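Local atomic coordinates of uncharacterized protein (Starkeya novella, PDB entry 5I20), a protein that exports amino acids of widely differing character, among them L-threonine, L-methionine, L-lysine and L-glutamate, across the bacterial inner membrane. Residues P32-L35 with T36-F40; R175-T178 with E179-A182; A247-L250 with S251-L255; S192-C195 with H196-E200. All coordinates share one frame; numbering follows the deposited sequence.

Overall arrangement
Along the chain come contacts 1, 2, 4 and 3, the first in the N-terminal EamA-like half, the others in the C-terminal one. Contact 1 occupies the start of helix 32-53. Contacts 2 and 4 sit at the two ends of helix 181-199, cytoplasmic and periplasmic, with centres about 26 Å apart. Contacts 1 and 4 touch, their centres about 10 Å apart: Glu200 OE2 lies 3.0 Å from Phe33 N, a probable hydrogen bond joining the two halves. Contact 3, on helix 246-258, stands about 31 Å from contact 4, centre to centre. Contacts 1, 3 and 4 lie along helices, while contact 2 leads into one; all belong to the basket of inverted repeats around the substrate cavity.

Contact 1 (P32-L35 with T36-F40); sequences PFLL and TALTF
Thr36 and Thr39 fold their hydroxyls back onto the carbonyls of Pro32 and Leu35 in the opening turns of transmembrane helix 32-53, each threonine adding a side-chain bond to the i to i+4 backbone bond of its own amide. Thr36 OG1 lies 2.7 Å from Pro32 O, standing above the carbonyl plane, while Thr36 N arrives at 2.8 Å from Pro32 O on the opposite face. This side is the tight one, and it is buried: Phe83 and His79 of helix 65-88 and Ser192 of helix 181-199 press on Thr36. At Thr39 the hydroxyl sits between the backbone N and the carbonyl carbon (chi1 48°), which drops OG1 to 2.5 Å from Leu35 O; Thr39 N shares that acceptor at 3.0 Å from Leu35 O. With an alanine here Leu35 O would keep its amide donor without the hydroxyl, and Val213 and Leu216 of helix 209-221 would probably face a gap where the rest of the threonine side chain had been. The other flank is looser. Leu34 and Leu38, one turn apart, meet with CG of Leu34 4.3 Å from CD1 of Leu38, and Trp204 from a periplasmic loop touches both. Within 36-40 itself, the Phe40 ring meets Thr36 O with its edge, the oxygen lying in the ring plane 3.3 Å from Phe40 CD1.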
ATOM      1  N   PRO A  32      14.903  -3.208   7.001  1.00 74.26           N
ATOM      2  CA  PRO A  32      13.905  -2.563   6.133  1.00 72.59           C
ATOM      3  C   PRO A  32      14.433  -1.472   5.196  1.00 67.87           C
ATOM      4  O   PRO A  32      14.016  -1.430   4.037  1.00 65.46           O
ATOM      5  CB  PRO A  32      12.916  -1.957   7.138  1.00 73.45           C
ATOM      6  CG  PRO A  32      13.699  -1.791   8.391  1.00 74.03           C
ATOM      7  CD  PRO A  32      14.611  -2.977   8.427  1.00 72.32           C
ATOM      8  N   PHE A  33      15.308  -0.599   5.683  1.00 64.80           N
ATOM      9  CA  PHE A  33      15.766   0.529   4.875  1.00 66.78           C
ATOM     10  C   PHE A  33      16.653   0.096   3.715  1.00 69.55           C
ATOM     11  O   PHE A  33      16.532   0.619   2.605  1.00 68.86           O
ATOM     12  CB  PHE A  33      16.503   1.549   5.743  1.00 70.83           C
ATOM     13  CG  PHE A  33      15.597   2.543   6.402  1.00 75.73           C
ATOM     14  CD1 PHE A  33      14.852   3.428   5.637  1.00 76.40           C
ATOM     15  CD2 PHE A  33      15.490   2.599   7.781  1.00 77.91           C
ATOM     16  CE1 PHE A  33      14.014   4.347   6.236  1.00 77.18           C
ATOM     17  CE2 PHE A  33      14.653   3.518   8.387  1.00 78.24           C
ATOM     18  CZ  PHE A  33      13.915   4.393   7.613  1.00 77.52           C
ATOM     19  N   LEU A  34      17.548  -0.852   3.973  1.00 68.61           N
ATOM     20  CA  LEU A  34      18.382  -1.405   2.915  1.00 64.86           C
ATOM     21  C   LEU A  34      17.516  -2.134   1.896  1.00 60.13           C
ATOM     22  O   LEU A  34      17.745  -2.037   0.693  1.00 63.19           O
ATOM     23  CB  LEU A  34      19.434  -2.356   3.484  1.00 62.67           C
ATOM     24  CG  LEU A  34      20.402  -2.938   2.450  1.00 62.85           C
ATOM     25  CD1 LEU A  34      21.238  -1.832   1.820  1.00 61.56           C
ATOM     26  CD2 LEU A  34      21.289  -4.002   3.071  1.00 67.44           C
ATOM     27  N   LEU A  35      16.517  -2.859   2.389  1.00 58.43           N
ATOM     28  CA  LEU A  35      15.609  -3.606   1.526  1.00 60.80           C
ATOM     29  C   LEU A  35      14.790  -2.646   0.673  1.00 62.11           C
ATOM     30  O   LEU A  35      14.478  -2.931  -0.483  1.00 66.50           O
ATOM     31  CB  LEU A  35      14.692  -4.505   2.361  1.00 60.55           C
ATOM     32  CG  LEU A  35      13.825  -5.522   1.613  1.00 64.59           C
ATOM     33  CD1 LEU A  35      14.689  -6.540   0.881  1.00 64.39           C
ATOM     34  CD2 LEU A  35      12.863  -6.220   2.567  1.00 64.95           C
ATOM     35  N   THR A  36      14.455  -1.501   1.255  1.00 60.56           N
ATOM     36  CA  THR A  36      13.728  -0.455   0.548  1.00 56.35           C
ATOM     37  C   THR A  36      14.603   0.160  -0.541  1.00 56.50           C
ATOM     38  O   THR A  36      14.167   0.328  -1.681  1.00 53.51           O
ATOM     39  CB  THR A  36      13.251   0.643   1.520  1.00 62.39           C
ATOM     40  OG1 THR A  36      12.351   0.071   2.480  1.00 66.68           O
ATOM     41  CG2 THR A  36      12.543   1.761   0.773  1.00 58.60           C
ATOM     42  N   ALA A  37      15.842   0.485  -0.179  1.00 53.73           N
ATOM     43  CA  ALA A  37      16.809   1.048  -1.117  1.00 55.61           C
ATOM     44  C   ALA A  37      17.031   0.140  -2.326  1.00 56.25           C
ATOM     45  O   ALA A  37      17.109   0.611  -3.461  1.00 56.70           O
ATOM     46  CB  ALA A  37      18.130   1.311  -0.413  1.00 61.94           C
ATOM     47  N   LEU A  38      17.130  -1.162  -2.078  1.00 52.95           N
ATOM     48  CA  LEU A  38      17.358  -2.121  -3.152  1.00 54.20           C
ATOM     49  C   LEU A  38      16.112  -2.295  -4.020  1.00 51.34           C
ATOM     50  O   LEU A  38      16.193  -2.280  -5.248  1.00 51.71           O
ATOM     51  CB  LEU A  38      17.797  -3.474  -2.581  1.00 52.76           C
ATOM     52  CG  LEU A  38      19.155  -3.530  -1.875  1.00 56.43           C
ATOM     53  CD1 LEU A  38      19.373  -4.892  -1.228  1.00 57.72           C
ATOM     54  CD2 LEU A  38      20.294  -3.210  -2.837  1.00 60.24           C
ATOM     55  N   THR A  39      14.957  -2.453  -3.385  1.00 49.76           N
ATOM     56  CA  THR A  39      13.729  -2.730  -4.127  1.00 54.78           C
ATOM     57  C   THR A  39      13.187  -1.509  -4.877  1.00 52.03           C
ATOM     58  O   THR A  39      12.578  -1.653  -5.937  1.00 50.85           O
ATOM     59  CB  THR A  39      12.626  -3.276  -3.194  1.00 55.07           C
ATOM     60  OG1 THR A  39      12.521  -2.447  -2.030  1.00 53.74           O
ATOM     61  CG2 THR A  39      12.954  -4.699  -2.767  1.00 52.78           C
ATOM     62  N   PHE A  40      13.411  -0.315  -4.339  1.00 50.27           N
ATOM     63  CA  PHE A  40      12.916   0.896  -4.990  1.00 55.92           C
ATOM     64  C   PHE A  40      13.837   1.361  -6.111  1.00 59.94           C
ATOM     65  O   PHE A  40      13.397   2.052  -7.030  1.00 62.90           O
ATOM     66  CB  PHE A  40      12.710   2.016  -3.968  1.00 57.64           C
ATOM     67  CG  PHE A  40      11.335   2.028  -3.368  1.00 60.07           C
ATOM     68  CD1 PHE A  40      11.025   1.207  -2.297  1.00 65.71           C
ATOM     69  CD2 PHE A  40      10.347   2.843  -3.888  1.00 59.87           C
ATOM     70  CE1 PHE A  40       9.759   1.210  -1.749  1.00 65.58           C
ATOM     71  CE2 PHE A  40       9.079   2.851  -3.345  1.00 62.63           C
ATOM     72  CZ  PHE A  40       8.786   2.032  -2.275  1.00 66.32           C
TER

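Contact 2 (R175-T178 with E179-A182); sequences RVPT and EVVA
Thr178 O takes the amide of Val181 at 3.0 Å (Thr178 O to Val181 N), and one residue earlier Pro177 O takes that of Val180 at 3.3 Å (Pro177 O to Val180 N). Both are i to i+3 bonds, and in both the donor stands above the carbonyl plane, 42° out of it for Thr178 and 56° for Pro177. They close two overlapping turns of type I form, which swing the chain from the extended Val176 and Pro177 into the helical course of 181-199. This is the cytoplasmic entry to a transmembrane helix of the EamA fold. Glu179 curls back over the turn: its CG nearly eclipses the backbone N (chi1 16°), and the bend at chi2 brings OE2 to 3.8 Å from Pro177 CB and 3.6 Å from Thr178 N. A lysine in its place would put a positive charge where the carboxylate lies, and the Thr178 amide would probably be left without the negative group beside it. Round the turn the packing is apolar. Val176 and Val180 cross at about a right angle, with CG1 of Val176 3.6 Å from CG2 of Val180, and that same methyl of Val180 reaches the Pro177 ring at CD, 4.0 Å away. Gln63 lies against all three of these residues, while Lys233 NZ bonds to Val176 O and Tyr226 of helix 224-234 packs on Thr178.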
ATOM      1  N   ARG A 175      -2.085  15.768 -14.136  1.00 58.90           N
ATOM      2  CA  ARG A 175      -1.356  16.142 -15.346  1.00 65.06           C
ATOM      3  C   ARG A 175       0.042  15.524 -15.367  1.00 63.68           C
ATOM      4  O   ARG A 175       0.634  15.352 -16.434  1.00 63.45           O
ATOM      5  CB  ARG A 175      -1.256  17.664 -15.472  1.00 66.14           C
ATOM      6  N   VAL A 176       0.561  15.191 -14.187  1.00 58.15           N
ATOM      7  CA  VAL A 176       1.902  14.627 -14.069  1.00 62.30           C
ATOM      8  C   VAL A 176       1.953  13.181 -14.560  1.00 65.87           C
ATOM      9  O   VAL A 176       1.200  12.335 -14.078  1.00 62.32           O
ATOM     10  CB  VAL A 176       2.407  14.681 -12.613  1.00 60.23           C
ATOM     11  CG1 VAL A 176       3.787  14.058 -12.506  1.00 57.63           C
ATOM     12  CG2 VAL A 176       2.426  16.119 -12.113  1.00 63.33           C
ATOM     13  N   PRO A 177       2.845  12.899 -15.528  1.00 67.94           N
ATOM     14  CA  PRO A 177       3.003  11.564 -16.122  1.00 63.72           C
ATOM     15  C   PRO A 177       3.310  10.482 -15.089  1.00 59.20           C
ATOM     16  O   PRO A 177       3.933  10.760 -14.067  1.00 58.02           O
ATOM     17  CB  PRO A 177       4.184  11.745 -17.082  1.00 67.46           C
ATOM     18  CG  PRO A 177       4.180  13.199 -17.414  1.00 68.35           C
ATOM     19  CD  PRO A 177       3.737  13.890 -16.157  1.00 69.17           C
ATOM     20  N   THR A 178       2.870   9.258 -15.367  1.00 59.86           N
ATOM     21  CA  THR A 178       3.038   8.139 -14.445  1.00 59.19           C
ATOM     22  C   THR A 178       4.507   7.791 -14.233  1.00 55.48           C
ATOM     23  O   THR A 178       4.915   7.428 -13.129  1.00 51.56           O
ATOM     24  CB  THR A 178       2.290   6.889 -14.951  1.00 68.04           C
ATOM     25  OG1 THR A 178       0.907   7.204 -15.140  1.00 75.68           O
ATOM     26  CG2 THR A 178       2.410   5.744 -13.956  1.00 66.14           C
ATOM     27  N   GLU A 179       5.301   7.925 -15.290  1.00 59.06           N
ATOM     28  CA  GLU A 179       6.718   7.567 -15.248  1.00 67.10           C
ATOM     29  C   GLU A 179       7.514   8.406 -14.248  1.00 66.04           C
ATOM     30  O   GLU A 179       8.644   8.061 -13.906  1.00 63.88           O
ATOM     31  CB  GLU A 179       7.343   7.692 -16.643  1.00 76.08           C
ATOM     32  CG  GLU A 179       6.524   8.503 -17.639  1.00 84.33           C
ATOM     33  CD  GLU A 179       5.431   7.686 -18.308  1.00 87.58           C
ATOM     34  OE1 GLU A 179       5.668   6.494 -18.601  1.00 88.79           O
ATOM     35  OE2 GLU A 179       4.333   8.237 -18.536  1.00 88.87           O
ATOM     36  N   VAL A 180       6.921   9.503 -13.784  1.00 63.02           N
ATOM     37  CA  VAL A 180       7.568  10.372 -12.806  1.00 60.86           C
ATOM     38  C   VAL A 180       7.748   9.642 -11.468  1.00 56.87           C
ATOM     39  O   VAL A 180       8.688   9.925 -10.720  1.00 57.25           O
ATOM     40  CB  VAL A 180       6.764  11.681 -12.616  1.00 59.53           C
ATOM     41  CG1 VAL A 180       7.360  12.541 -11.508  1.00 62.44           C
ATOM     42  CG2 VAL A 180       6.725  12.460 -13.924  1.00 58.38           C
ATOM     43  N   VAL A 181       6.864   8.681 -11.194  1.00 54.21           N
ATOM     44  CA  VAL A 181       6.943   7.842  -9.993  1.00 52.57           C
ATOM     45  C   VAL A 181       8.308   7.158  -9.871  1.00 54.01           C
ATOM     46  O   VAL A 181       8.805   6.933  -8.765  1.00 58.77           O
ATOM     47  CB  VAL A 181       5.816   6.777  -9.988  1.00 54.50           C
ATOM     48  CG1 VAL A 181       6.044   5.729  -8.904  1.00 53.52           C
ATOM     49  CG2 VAL A 181       4.458   7.446  -9.803  1.00 48.49           C
ATOM     50  N   ALA A 182       8.919   6.846 -11.012  1.00 58.39           N
ATOM     51  CA  ALA A 182      10.276   6.310 -11.036  1.00 55.98           C
ATOM     52  C   ALA A 182      11.241   7.253 -10.324  1.00 55.75           C
ATOM     53  O   ALA A 182      12.141   6.813  -9.611  1.00 55.76           O
ATOM     54  CB  ALA A 182      10.727   6.067 -12.470  1.00 55.90           C
TER

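Contact 3 (A247-L250 with S251-L255); sequences APVL and STLLL
Thr252 sets its hydroxyl anti to the carbonyl carbon (chi1 -55°), which turns OG1 back along the helix to Pro248 O; Leu253 takes the same kind of turn (chi1 -73°), swinging CG back over Val249 O, with 3.3 Å between Leu253 CG and Val249 O. The hydroxyl bond is 3.0 Å from Thr252 OG1 to Pro248 O, and the amide bond 3.1 Å from Thr252 N to Pro248 O. The two donors come from opposite faces of the Pro248 carbonyl, which should help to hold the threonine in this rotation. Leu253 has two apolar neighbours: its side chain runs alongside that of Val249, pointing the same way, with CD1 of Leu253 4.2 Å from CG1 of Val249, and it meets Leu250 at a slant, CD1 of Leu253 lying 4.1 Å from CD2 of Leu250. Round the helix, Ser251 packs closely on the preceding turn, its CB only 3.0 Å from Ala247 O, while Ser251 OG makes a weak hydrogen bond to Ser18 O. Different helices border these surfaces: Leu267 of helix 265-282 touches Thr252 and Leu253, and Leu135 of helix 119-136 touches Pro248 and Thr252. A bound monoolein lies about 5 Å from the Leu253 side chain. The proline, the threonine bonded back to its carbonyl and the leucines around them belong to the second helical piece, 246-258, of the transmembrane segment 237-258, which is interrupted after helix 237-243.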
ATOM      1  N   ALA A 247      -6.582  -6.645   0.075  1.00 35.82           N
ATOM      2  CA  ALA A 247      -5.177  -7.035   0.202  1.00 43.56           C
ATOM      3  C   ALA A 247      -4.894  -7.945   1.407  1.00 44.69           C
ATOM      4  O   ALA A 247      -4.209  -8.953   1.247  1.00 41.69           O
ATOM      5  CB  ALA A 247      -4.281  -5.795   0.251  1.00 43.47           C
ATOM      6  N   PRO A 248      -5.410  -7.609   2.611  1.00 43.21           N
ATOM      7  CA  PRO A 248      -5.165  -8.544   3.721  1.00 36.80           C
ATOM      8  C   PRO A 248      -5.794  -9.918   3.508  1.00 40.86           C
ATOM      9  O   PRO A 248      -5.192 -10.927   3.872  1.00 44.81           O
ATOM     10  CB  PRO A 248      -5.812  -7.842   4.919  1.00 35.76           C
ATOM     11  CG  PRO A 248      -5.786  -6.397   4.561  1.00 40.35           C
ATOM     12  CD  PRO A 248      -6.044  -6.366   3.086  1.00 41.89           C
ATOM     13  N   VAL A 249      -6.987  -9.955   2.923  1.00 42.95           N
ATOM     14  CA  VAL A 249      -7.674 -11.219   2.668  1.00 40.71           C
ATOM     15  C   VAL A 249      -6.958 -12.035   1.599  1.00 39.83           C
ATOM     16  O   VAL A 249      -6.718 -13.230   1.772  1.00 44.57           O
ATOM     17  CB  VAL A 249      -9.135 -10.989   2.231  1.00 41.77           C
ATOM     18  CG1 VAL A 249      -9.783 -12.306   1.835  1.00 39.88           C
ATOM     19  CG2 VAL A 249      -9.919 -10.319   3.343  1.00 40.49           C
ATOM     20  N   LEU A 250      -6.624 -11.387   0.489  1.00 38.30           N
ATOM     21  CA  LEU A 250      -5.915 -12.056  -0.591  1.00 41.44           C
ATOM     22  C   LEU A 250      -4.540 -12.516  -0.118  1.00 42.71           C
ATOM     23  O   LEU A 250      -4.063 -13.576  -0.517  1.00 40.71           O
ATOM     24  CB  LEU A 250      -5.790 -11.131  -1.804  1.00 46.37           C
ATOM     25  CG  LEU A 250      -7.081 -10.896  -2.594  1.00 48.15           C
ATOM     26  CD1 LEU A 250      -6.887  -9.823  -3.649  1.00 52.99           C
ATOM     27  CD2 LEU A 250      -7.565 -12.192  -3.236  1.00 42.70           C
ATOM     28  N   SER A 251      -3.915 -11.717   0.745  1.00 38.99           N
ATOM     29  CA  SER A 251      -2.608 -12.058   1.300  1.00 45.57           C
ATOM     30  C   SER A 251      -2.670 -13.369   2.077  1.00 40.43           C
ATOM     31  O   SER A 251      -1.832 -14.252   1.894  1.00 41.50           O
ATOM     32  CB  SER A 251      -2.097 -10.933   2.202  1.00 43.12           C
ATOM     33  OG  SER A 251      -0.799 -11.208   2.697  1.00 47.47           O
ATOM     34  N   THR A 252      -3.678 -13.493   2.934  1.00 42.92           N
ATOM     35  CA  THR A 252      -3.867 -14.702   3.725  1.00 42.07           C
ATOM     36  C   THR A 252      -4.219 -15.896   2.841  1.00 49.74           C
ATOM     37  O   THR A 252      -3.743 -17.007   3.073  1.00 53.68           O
ATOM     38  CB  THR A 252      -4.966 -14.510   4.783  1.00 43.63           C
ATOM     39  OG1 THR A 252      -4.657 -13.365   5.588  1.00 44.51           O
ATOM     40  CG2 THR A 252      -5.075 -15.738   5.671  1.00 41.99           C
ATOM     41  N   LEU A 253      -5.052 -15.663   1.829  1.00 47.05           N
ATOM     42  CA  LEU A 253      -5.400 -16.712   0.873  1.00 49.79           C
ATOM     43  C   LEU A 253      -4.161 -17.250   0.155  1.00 45.29           C
ATOM     44  O   LEU A 253      -4.080 -18.440  -0.144  1.00 45.36           O
ATOM     45  CB  LEU A 253      -6.415 -16.199  -0.156  1.00 48.71           C
ATOM     46  CG  LEU A 253      -7.862 -15.987   0.303  1.00 52.68           C
ATOM     47  CD1 LEU A 253      -8.685 -15.326  -0.796  1.00 53.81           C
ATOM     48  CD2 LEU A 253      -8.492 -17.305   0.715  1.00 55.97           C
ATOM     49  N   LEU A 254      -3.199 -16.373  -0.117  1.00 43.41           N
ATOM     50  CA  LEU A 254      -1.967 -16.782  -0.786  1.00 49.46           C
ATOM     51  C   LEU A 254      -1.141 -17.694   0.106  1.00 48.64           C
ATOM     52  O   LEU A 254      -0.632 -18.719  -0.343  1.00 49.38           O
ATOM     53  CB  LEU A 254      -1.139 -15.566  -1.200  1.00 55.22           C
ATOM     54  CG  LEU A 254      -1.536 -14.880  -2.507  1.00 63.14           C
ATOM     55  CD1 LEU A 254      -0.655 -13.663  -2.756  1.00 64.53           C
ATOM     56  CD2 LEU A 254      -1.444 -15.858  -3.669  1.00 63.83           C
ATOM     57  N   LEU A 255      -1.013 -17.310   1.373  1.00 47.66           N
ATOM     58  CA  LEU A 255      -0.272 -18.097   2.350  1.00 46.04           C
ATOM     59  C   LEU A 255      -0.913 -19.465   2.576  1.00 54.62           C
ATOM     60  O   LEU A 255      -0.209 -20.464   2.739  1.00 51.99           O
ATOM     61  CB  LEU A 255      -0.171 -17.342   3.676  1.00 47.82           C
ATOM     62  CG  LEU A 255       0.562 -16.000   3.634  1.00 47.70           C
ATOM     63  CD1 LEU A 255       0.588 -15.366   5.013  1.00 43.61           C
ATOM     64  CD2 LEU A 255       1.975 -16.182   3.097  1.00 46.39           C
TER

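Contact 4 (S192-C195 with H196-E200); sequences SALC and HILFE
Ala193 O is approached by two amides. Ile197 N makes the straight i to i+4 bond, 3.2 Å from Ala193 O with an N-H...O angle of 172°, while His196 N offers a weak, strongly bent second bond. The main bond of His196 N goes instead to Ser192 O, 3.0 Å away. Carbon atoms crowd the same carbonyl: CB of His196 and CG1 of Ile197 each lie 3.3 Å from Ala193 O. On the surface, Leu194 and Leu198 follow one another by a turn and meet methyl to methyl, CD1 of Leu194 4.3 Å from CD1 of Leu198. After the Leu198 N to Leu194 O bond comes that from Phe199 N to Cys195 O, 3.1 Å, its donor standing 35° out of the carbonyl plane. Phe199 CG lies anti to its own carbonyl carbon (chi1 -49°), which keeps the ring beside the turn, CD2 of Phe199 3.8 Å from Cys195 O, with CB of Leu198 over one face near the rim. Past Phe199 the chain leaves helical geometry. Glu200 still bonds through its N to His196 O, and its carboxylate oxygen OE2 accepts the amide of Phe33 in the first turn of helix 32-53, against which Cys195 and His196 also pack. Here is the periplasmic end of transmembrane helix 181-199, where the first residue beyond the helix reaches across to the start of another.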
ATOM      1  N   SER A 192      16.646   6.162   1.559  1.00 57.96           N
ATOM      2  CA  SER A 192      16.655   4.923   2.334  1.00 60.60           C
ATOM      3  C   SER A 192      18.071   4.376   2.463  1.00 65.75           C
ATOM      4  O   SER A 192      18.409   3.721   3.449  1.00 67.26           O
ATOM      5  CB  SER A 192      15.745   3.874   1.694  1.00 60.76           C
ATOM      6  OG  SER A 192      14.419   4.357   1.569  1.00 64.07           O
ATOM      7  N   ALA A 193      18.897   4.646   1.457  1.00 68.53           N
ATOM      8  CA  ALA A 193      20.299   4.261   1.498  1.00 70.95           C
ATOM      9  C   ALA A 193      21.017   5.025   2.603  1.00 75.41           C
ATOM     10  O   ALA A 193      21.856   4.469   3.312  1.00 79.27           O
ATOM     11  CB  ALA A 193      20.963   4.512   0.155  1.00 69.49           C
ATOM     12  N   LEU A 194      20.677   6.302   2.743  1.00 76.32           N
ATOM     13  CA  LEU A 194      21.261   7.140   3.783  1.00 74.72           C
ATOM     14  C   LEU A 194      20.823   6.671   5.168  1.00 75.09           C
ATOM     15  O   LEU A 194      21.645   6.546   6.075  1.00 73.75           O
ATOM     16  CB  LEU A 194      20.875   8.605   3.571  1.00 76.87           C
ATOM     17  CG  LEU A 194      21.451   9.605   4.576  1.00 80.98           C
ATOM     18  CD1 LEU A 194      22.965   9.710   4.430  1.00 82.29           C
ATOM     19  CD2 LEU A 194      20.793  10.969   4.421  1.00 81.33           C
ATOM     20  N   CYS A 195      19.527   6.407   5.321  1.00 74.90           N
ATOM     21  CA  CYS A 195      18.986   5.908   6.585  1.00 79.87           C
ATOM     22  C   CYS A 195      19.603   4.563   6.966  1.00 86.78           C
ATOM     23  O   CYS A 195      19.675   4.216   8.145  1.00 86.41           O
ATOM     24  CB  CYS A 195      17.462   5.775   6.510  1.00 74.41           C
ATOM     25  SG  CYS A 195      16.544   7.324   6.680  1.00 79.02           S
ATOM     26  N   HIS A 196      20.039   3.809   5.961  1.00 92.34           N
ATOM     27  CA  HIS A 196      20.703   2.534   6.195  1.00 91.32           C
ATOM     28  C   HIS A 196      22.057   2.729   6.869  1.00 93.82           C
ATOM     29  O   HIS A 196      22.279   2.269   7.987  1.00 93.71           O
ATOM     30  CB  HIS A 196      20.883   1.773   4.881  1.00 91.54           C
ATOM     31  CG  HIS A 196      21.743   0.553   5.002  1.00 92.74           C
ATOM     32  ND1 HIS A 196      21.295  -0.622   5.566  1.00 92.03           N
ATOM     33  CD2 HIS A 196      23.027   0.328   4.635  1.00 91.43           C
ATOM     34  CE1 HIS A 196      22.263  -1.518   5.539  1.00 91.32           C
ATOM     35  NE2 HIS A 196      23.326  -0.968   4.979  1.00 91.26           N
ATOM     36  N   ILE A 197      22.955   3.428   6.181  1.00 95.22           N
ATOM     37  CA  ILE A 197      24.311   3.655   6.670  1.00 98.72           C
ATOM     38  C   ILE A 197      24.325   4.232   8.088  1.00107.45           C
ATOM     39  O   ILE A 197      25.246   3.979   8.864  1.00112.03           O
ATOM     40  CB  ILE A 197      25.082   4.598   5.722  1.00 91.23           C
ATOM     41  CG1 ILE A 197      25.005   4.076   4.285  1.00 85.69           C
ATOM     42  CG2 ILE A 197      26.532   4.754   6.162  1.00 90.48           C
ATOM     43  CD1 ILE A 197      25.760   4.921   3.287  1.00 83.71           C
ATOM     44  N   LEU A 198      23.279   4.976   8.433  1.00114.32           N
ATOM     45  CA  LEU A 198      23.204   5.640   9.729  1.00121.47           C
ATOM     46  C   LEU A 198      22.637   4.761  10.848  1.00119.51           C
ATOM     47  O   LEU A 198      23.230   4.665  11.923  1.00127.85           O
ATOM     48  CB  LEU A 198      22.367   6.918   9.612  1.00121.87           C
ATOM     49  CG  LEU A 198      23.124   8.229   9.377  1.00126.59           C
ATOM     50  CD1 LEU A 198      24.139   8.102   8.247  1.00127.94           C
ATOM     51  CD2 LEU A 198      22.152   9.367   9.100  1.00125.95           C
ATOM     52  N   PHE A 199      21.493   4.129  10.603  1.00112.97           N
ATOM     53  CA  PHE A 199      20.762   3.453  11.674  1.00107.95           C
ATOM     54  C   PHE A 199      20.700   1.935  11.529  1.00102.45           C
ATOM     55  O   PHE A 199      20.110   1.256  12.370  1.00102.20           O
ATOM     56  CB  PHE A 199      19.326   3.983  11.754  1.00103.69           C
ATOM     57  CG  PHE A 199      19.221   5.479  11.776  1.00103.37           C
ATOM     58  CD1 PHE A 199      20.147   6.251  12.459  1.00104.97           C
ATOM     59  CD2 PHE A 199      18.184   6.115  11.116  1.00102.15           C
ATOM     60  CE1 PHE A 199      20.043   7.627  12.474  1.00105.62           C
ATOM     61  CE2 PHE A 199      18.075   7.490  11.130  1.00103.09           C
ATOM     62  CZ  PHE A 199      19.004   8.247  11.810  1.00104.74           C
ATOM     63  N   GLU A 200      21.299   1.400  10.470  1.00 98.15           N
ATOM     64  CA  GLU A 200      21.061   0.004  10.111  1.00 92.83           C
ATOM     65  C   GLU A 200      22.270  -0.915  10.277  1.00 91.02           C
ATOM     66  O   GLU A 200      23.409  -0.514  10.027  1.00 91.97           O
ATOM     67  CB  GLU A 200      20.572  -0.077   8.665  1.00 92.37           C
ATOM     68  CG  GLU A 200      19.354  -0.934   8.446  1.00 92.48           C
ATOM     69  CD  GLU A 200      18.050  -0.187   8.640  1.00 92.00           C
ATOM     70  OE1 GLU A 200      18.068   0.899   9.257  1.00 94.97           O
ATOM     71  OE2 GLU A 200      17.004  -0.684   8.168  1.00 88.99           O
TER